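Local coordinates for putative cytochrome P450 154A1 (PDB 1ODO), which belongs to the cytochrome P450 family and holds a haem together with 4-phenyl-1H-imidazole in a largely helical fold, at residues A[369-372]-A[373-377]. Numbering follows the deposited sequence.
Sequences ESLF and GRFPD
Leu-371 and Phe-375 meet one turn apart at the C-terminal end of helix 357-374, their side chains crossing at about a right angle, with CD1 of Leu-371 4.0 Å from CD1 of Phe-375. With chi1 at -180°, CG of Leu-371 lies opposite the backbone N and beside the carbonyl carbon, and chi2 of 66° then sets CD1 on the Phe-375 side. Their backbones are joined as well: Phe-375 N donates to Leu-371 O at 2.9 Å, and that oxygen lies obliquely by the ring, 3.5 Å from Phe-375 CD1. CG of Arg-374 lies over one face of this ring, 3.8 Å from its plane and nearer the rim than the centre. Arg-374 N bonds Ser-370 O at 2.9 Å; the side chain of Arg-374, bent at chi2 and chi3, leads away from the turn. One water links NE of Arg-374 to Ser-370 O, and a second links NH2 to OG of Ser-370, while NH1 forms a salt bridge with Asp-127 of helix 108-131. Phe-372 instead packs on Leu-258 and Leu-259 of helix 247-260. The helix end thus combines apolar packing with a guanidinium group whose charge is probably balanced by Asp-127 and whose links to Ser-370 are water-mediated.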
ATOM      1  N   GLU A 369      11.543 -16.109   3.341  1.00 17.29           N
ATOM      2  CA  GLU A 369      12.270 -17.184   4.006  1.00 18.10           C
ATOM      3  C   GLU A 369      11.774 -18.557   3.579  1.00 18.55           C
ATOM      4  O   GLU A 369      12.566 -19.432   3.224  1.00 18.19           O
ATOM      5  CB  GLU A 369      12.142 -17.036   5.525  1.00 19.88           C
ATOM      6  CG  GLU A 369      12.791 -18.158   6.315  1.00 26.79           C
ATOM      7  CD  GLU A 369      12.760 -17.913   7.810  1.00 29.88           C
ATOM      8  OE1 GLU A 369      11.667 -17.655   8.354  1.00 34.13           O
ATOM      9  OE2 GLU A 369      13.833 -17.984   8.441  1.00 34.27           O
ATOM     10  N   SER A 370      10.458 -18.737   3.602  1.00 17.99           N
ATOM     11  CA  SER A 370       9.848 -20.004   3.222  1.00 18.38           C
ATOM     12  C   SER A 370      10.043 -20.330   1.742  1.00 18.07           C
ATOM     13  O   SER A 370      10.426 -21.445   1.392  1.00 17.73           O
ATOM     14  CB  SER A 370       8.353 -19.972   3.558  1.00 18.95           C
ATOM     15  OG  SER A 370       7.717 -21.196   3.227  1.00 22.17           O
ATOM     16  N   LEU A 371       9.791 -19.351   0.879  1.00 17.29           N
ATOM     17  CA  LEU A 371       9.933 -19.533  -0.560  1.00 17.58           C
ATOM     18  C   LEU A 371      11.344 -19.920  -1.003  1.00 18.34           C
ATOM     19  O   LEU A 371      11.538 -20.941  -1.668  1.00 19.03           O
ATOM     20  CB  LEU A 371       9.510 -18.256  -1.290  1.00 18.23           C
ATOM     21  CG  LEU A 371       9.595 -18.300  -2.817  1.00 18.67           C
ATOM     22  CD1 LEU A 371       8.592 -19.310  -3.355  1.00 19.21           C
ATOM     23  CD2 LEU A 371       9.310 -16.919  -3.388  1.00 17.29           C
ATOM     24  N   PHE A 372      12.332 -19.107  -0.647  1.00 17.09           N
ATOM     25  CA  PHE A 372      13.703 -19.412  -1.036  1.00 19.45           C
ATOM     26  C   PHE A 372      14.289 -20.571  -0.243  1.00 20.41           C
ATOM     27  O   PHE A 372      15.273 -21.183  -0.654  1.00 21.79           O
ATOM     28  CB  PHE A 372      14.587 -18.168  -0.909  1.00 17.98           C
ATOM     29  CG  PHE A 372      14.334 -17.151  -1.979  1.00 18.54           C
ATOM     30  CD1 PHE A 372      13.357 -16.172  -1.815  1.00 17.45           C
ATOM     31  CD2 PHE A 372      15.031 -17.210  -3.182  1.00 16.60           C
ATOM     32  CE1 PHE A 372      13.074 -15.264  -2.843  1.00 18.33           C
ATOM     33  CE2 PHE A 372      14.758 -16.311  -4.213  1.00 18.02           C
ATOM     34  CZ  PHE A 372      13.776 -15.335  -4.044  1.00 16.72           C
ATOM     35  N   GLY A 373      13.675 -20.877   0.894  1.00 21.61           N
ATOM     36  CA  GLY A 373      14.159 -21.972   1.710  1.00 21.69           C
ATOM     37  C   GLY A 373      13.738 -23.287   1.071  1.00 23.26           C
ATOM     38  O   GLY A 373      14.487 -24.265   1.080  1.00 22.76           O
ATOM     39  N   ARG A 374      12.538 -23.299   0.496  1.00 22.24           N
ATOM     40  CA  ARG A 374      12.000 -24.490  -0.153  1.00 23.21           C
ATOM     41  C   ARG A 374      12.521 -24.662  -1.578  1.00 23.04           C
ATOM     42  O   ARG A 374      12.768 -25.783  -2.023  1.00 21.55           O
ATOM     43  CB  ARG A 374      10.470 -24.429  -0.188  1.00 24.68           C
ATOM     44  CG  ARG A 374       9.805 -25.755  -0.540  1.00 28.98           C
ATOM     45  CD  ARG A 374       9.892 -26.719   0.634  1.00 31.15           C
ATOM     46  NE  ARG A 374       9.116 -26.231   1.772  1.00 35.24           N
ATOM     47  CZ  ARG A 374       7.795 -26.339   1.882  1.00 37.09           C
ATOM     48  NH1 ARG A 374       7.091 -26.931   0.927  1.00 36.65           N
ATOM     49  NH2 ARG A 374       7.174 -25.838   2.943  1.00 38.63           N
ATOM     50  N   PHE A 375      12.676 -23.554  -2.295  1.00 22.90           N
ATOM     51  CA  PHE A 375      13.165 -23.609  -3.669  1.00 24.26           C
ATOM     52  C   PHE A 375      14.425 -22.771  -3.855  1.00 25.93           C
ATOM     53  O   PHE A 375      14.366 -21.644  -4.344  1.00 24.99           O
ATOM     54  CB  PHE A 375      12.087 -23.116  -4.642  1.00 24.00           C
ATOM     55  CG  PHE A 375      10.743 -23.754  -4.436  1.00 24.04           C
ATOM     56  CD1 PHE A 375       9.750 -23.097  -3.718  1.00 23.89           C
ATOM     57  CD2 PHE A 375      10.474 -25.018  -4.952  1.00 24.85           C
ATOM     58  CE1 PHE A 375       8.504 -23.689  -3.516  1.00 24.79           C
ATOM     59  CE2 PHE A 375       9.235 -25.620  -4.757  1.00 24.63           C
ATOM     60  CZ  PHE A 375       8.246 -24.953  -4.037  1.00 25.07           C
ATOM     61  N   PRO A 376      15.591 -23.318  -3.476  1.00 27.44           N
ATOM     62  CA  PRO A 376      16.854 -22.586  -3.617  1.00 28.62           C
ATOM     63  C   PRO A 376      17.232 -22.288  -5.068  1.00 29.58           C
ATOM     64  O   PRO A 376      18.077 -21.431  -5.330  1.00 32.88           O
ATOM     65  CB  PRO A 376      17.861 -23.503  -2.926  1.00 29.13           C
ATOM     66  CG  PRO A 376      17.304 -24.868  -3.201  1.00 28.39           C
ATOM     67  CD  PRO A 376      15.822 -24.667  -2.929  1.00 27.59           C
ATOM     68  N   ASP A 377      16.608 -22.991  -6.009  1.00 28.23           N
ATOM     69  CA  ASP A 377      16.893 -22.785  -7.425  1.00 28.58           C
ATOM     70  C   ASP A 377      15.833 -21.943  -8.128  1.00 25.98           C
ATOM     71  O   ASP A 377      15.766 -21.916  -9.354  1.00 25.85           O
ATOM     72  CB  ASP A 377      17.023 -24.128  -8.144  1.00 31.76           C
ATOM     73  CG  ASP A 377      18.281 -24.880  -7.752  1.00 35.49           C
ATOM     74  OD1 ASP A 377      18.485 -25.997  -8.273  1.00 37.91           O
ATOM     75  OD2 ASP A 377      19.062 -24.358  -6.926  1.00 37.13           O
TER
HETATM   76  O   HOH W   1      10.302 -23.571   3.322  1.00 30.41           O
HETATM   77  O   HOH W   2       7.777 -23.340   4.689  1.00 38.64           O